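Putative adhesin (Komagataella phaffii, PDB 5FX8) is a putative cell-wall adhesin that may take part in cell-cell contacts, binding other proteins through salt bridges and hydrogen bonds. Local coordinates at residues I227-A232 / L249-E254. Numbering follows the deposited sequence.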
loop_
_atom_site.group_PDB
_atom_site.type_symbol
_atom_site.label_atom_id
_atom_site.label_comp_id
_atom_site.label_asym_id
_atom_site.label_seq_id
_atom_site.Cartn_x
_atom_site.Cartn_y
_atom_site.Cartn_z
ATOM N N ILE C 227 17.789 -23.865 23.768
ATOM C CA ILE C 227 17.007 -24.219 22.593
ATOM C C ILE C 227 17.840 -25.183 21.756
ATOM O O ILE C 227 18.897 -24.809 21.248
ATOM C CB ILE C 227 16.622 -22.972 21.780
ATOM C CG1 ILE C 227 15.760 -22.043 22.626
ATOM C CG2 ILE C 227 15.898 -23.339 20.494
ATOM C CD1 ILE C 227 15.606 -20.709 22.024
ATOM N N PRO C 228 17.414 -26.422 21.576
ATOM C CA PRO C 228 18.201 -27.355 20.774
ATOM C C PRO C 228 18.232 -26.942 19.309
ATOM O O PRO C 228 17.379 -26.207 18.813
ATOM C CB PRO C 228 17.468 -28.685 20.967
ATOM C CG PRO C 228 16.080 -28.313 21.318
ATOM C CD PRO C 228 16.126 -26.993 22.006
ATOM N N ILE C 229 19.249 -27.424 18.618
ATOM C CA ILE C 229 19.488 -27.117 17.224
ATOM C C ILE C 229 19.472 -28.450 16.491
ATOM O O ILE C 229 20.295 -29.325 16.773
ATOM C CB ILE C 229 20.823 -26.389 17.027
ATOM C CG1 ILE C 229 20.798 -24.988 17.620
ATOM C CG2 ILE C 229 21.206 -26.321 15.586
ATOM C CD1 ILE C 229 22.119 -24.308 17.487
ATOM N N THR C 230 18.517 -28.631 15.589
ATOM C CA THR C 230 18.417 -29.875 14.854
ATOM C C THR C 230 18.386 -29.517 13.386
ATOM O O THR C 230 18.410 -28.332 13.067
ATOM C CB THR C 230 17.176 -30.651 15.249
ATOM O OG1 THR C 230 16.056 -30.156 14.506
ATOM C CG2 THR C 230 16.931 -30.474 16.716
ATOM N N PRO C 231 18.397 -30.484 12.468
ATOM C CA PRO C 231 18.190 -30.131 11.056
ATOM C C PRO C 231 16.893 -29.395 10.813
ATOM O O PRO C 231 16.842 -28.519 9.947
ATOM C CB PRO C 231 18.197 -31.491 10.357
ATOM C CG PRO C 231 19.075 -32.320 11.200
ATOM C CD PRO C 231 18.892 -31.863 12.614
ATOM N N ALA C 232 15.852 -29.703 11.572
ATOM C CA ALA C 232 14.546 -29.134 11.317
ATOM C C ALA C 232 14.403 -27.715 11.828
ATOM O O ALA C 232 13.344 -27.116 11.634
ATOM C CB ALA C 232 13.455 -30.003 11.940
ATOM N N LEU C 249 27.838 -23.927 11.822
ATOM C CA LEU C 249 26.607 -23.353 12.329
ATOM C C LEU C 249 26.524 -21.904 11.893
ATOM O O LEU C 249 27.545 -21.227 11.832
ATOM C CB LEU C 249 26.579 -23.479 13.839
ATOM C CG LEU C 249 25.311 -23.108 14.565
ATOM C CD1 LEU C 249 24.143 -23.886 14.009
ATOM C CD2 LEU C 249 25.515 -23.434 16.000
ATOM N N SER C 250 25.314 -21.433 11.584
ATOM C CA SER C 250 25.104 -20.055 11.152
ATOM C C SER C 250 23.823 -19.473 11.736
ATOM O O SER C 250 22.830 -20.173 11.928
ATOM C CB SER C 250 25.017 -19.945 9.640
ATOM O OG SER C 250 26.189 -20.407 9.046
ATOM N N PHE C 251 23.831 -18.172 11.959
ATOM C CA PHE C 251 22.696 -17.495 12.560
ATOM C C PHE C 251 22.398 -16.202 11.818
ATOM O O PHE C 251 23.303 -15.465 11.434
ATOM C CB PHE C 251 22.949 -17.155 14.023
ATOM C CG PHE C 251 22.919 -18.321 14.964
ATOM C CD1 PHE C 251 21.716 -18.788 15.480
ATOM C CD2 PHE C 251 24.101 -18.903 15.406
ATOM C CE1 PHE C 251 21.691 -19.835 16.388
ATOM C CE2 PHE C 251 24.079 -19.947 16.305
ATOM C CZ PHE C 251 22.877 -20.410 16.798
ATOM N N ALA C 252 21.125 -15.928 11.619
ATOM C CA ALA C 252 20.663 -14.645 11.108
ATOM C C ALA C 252 19.614 -14.148 12.071
ATOM O O ALA C 252 18.682 -14.878 12.401
ATOM C CB ALA C 252 20.065 -14.755 9.709
ATOM N N GLY C 253 19.776 -12.940 12.555
ATOM C CA GLY C 253 18.819 -12.457 13.522
ATOM C C GLY C 253 19.348 -11.202 14.159
ATOM O O GLY C 253 20.439 -10.729 13.854
ATOM N N GLU C 254 18.549 -10.670 15.036
ATOM C CA GLU C 254 18.836 -9.393 15.644
ATOM C C GLU C 254 19.331 -9.685 17.048
ATOM O O GLU C 254 18.571 -10.129 17.909
ATOM C CB GLU C 254 17.597 -8.503 15.641
ATOM C CG GLU C 254 16.979 -8.248 14.250
ATOM C CD GLU C 254 17.746 -7.209 13.428
ATOM O OE1 GLU C 254 17.551 -5.995 13.641
ATOM O OE2 GLU C 254 18.561 -7.597 12.579
#
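I229 meets L249 and F251 across the interior of the second cohesin-like domain, where two antiparallel sheets pack face to face as a β-sandwich. Ahead of it, I227 lies on the short outermost strand of one sheet, 227-228, and is hydrogen-bonded through its backbone to Y197. I229, backbone-paired with V195, turns its side chain inward. With CG1 anti to the carbonyl carbon (chi1 -68°) and the chain then extended, CD1 is carried across to the facing sheet. There I229 CD1 lies 3.8 Å from L249 CD2, the two side chains reaching toward each other tip to tip, while the other branch, I229 CG2, comes to 4.1 Å from L249 CD1. The same I229 CD1 stands 4.0 Å from F251 CZ, approaching the ring obliquely. L249 and F251 are alternate residues of strand 246-252 in the facing sheet; F240 touches both I229 and L249, and Y197 packs edge-to-face on F251. Beyond I229, T230 OG1 accepts a bent hydrogen bond (135°) from A232 N at 3.0 Å, making an ST turn. P231 and A232 are exposed, and A232 O is hydrogen-bonded to R379 NH1 of the neighbouring lipoxygenase chain. The contact itself is wholly apolar and small, 104 Å² in all, with three buried side chains joining the sheets by dispersion and exclusion of water, without directional bonds.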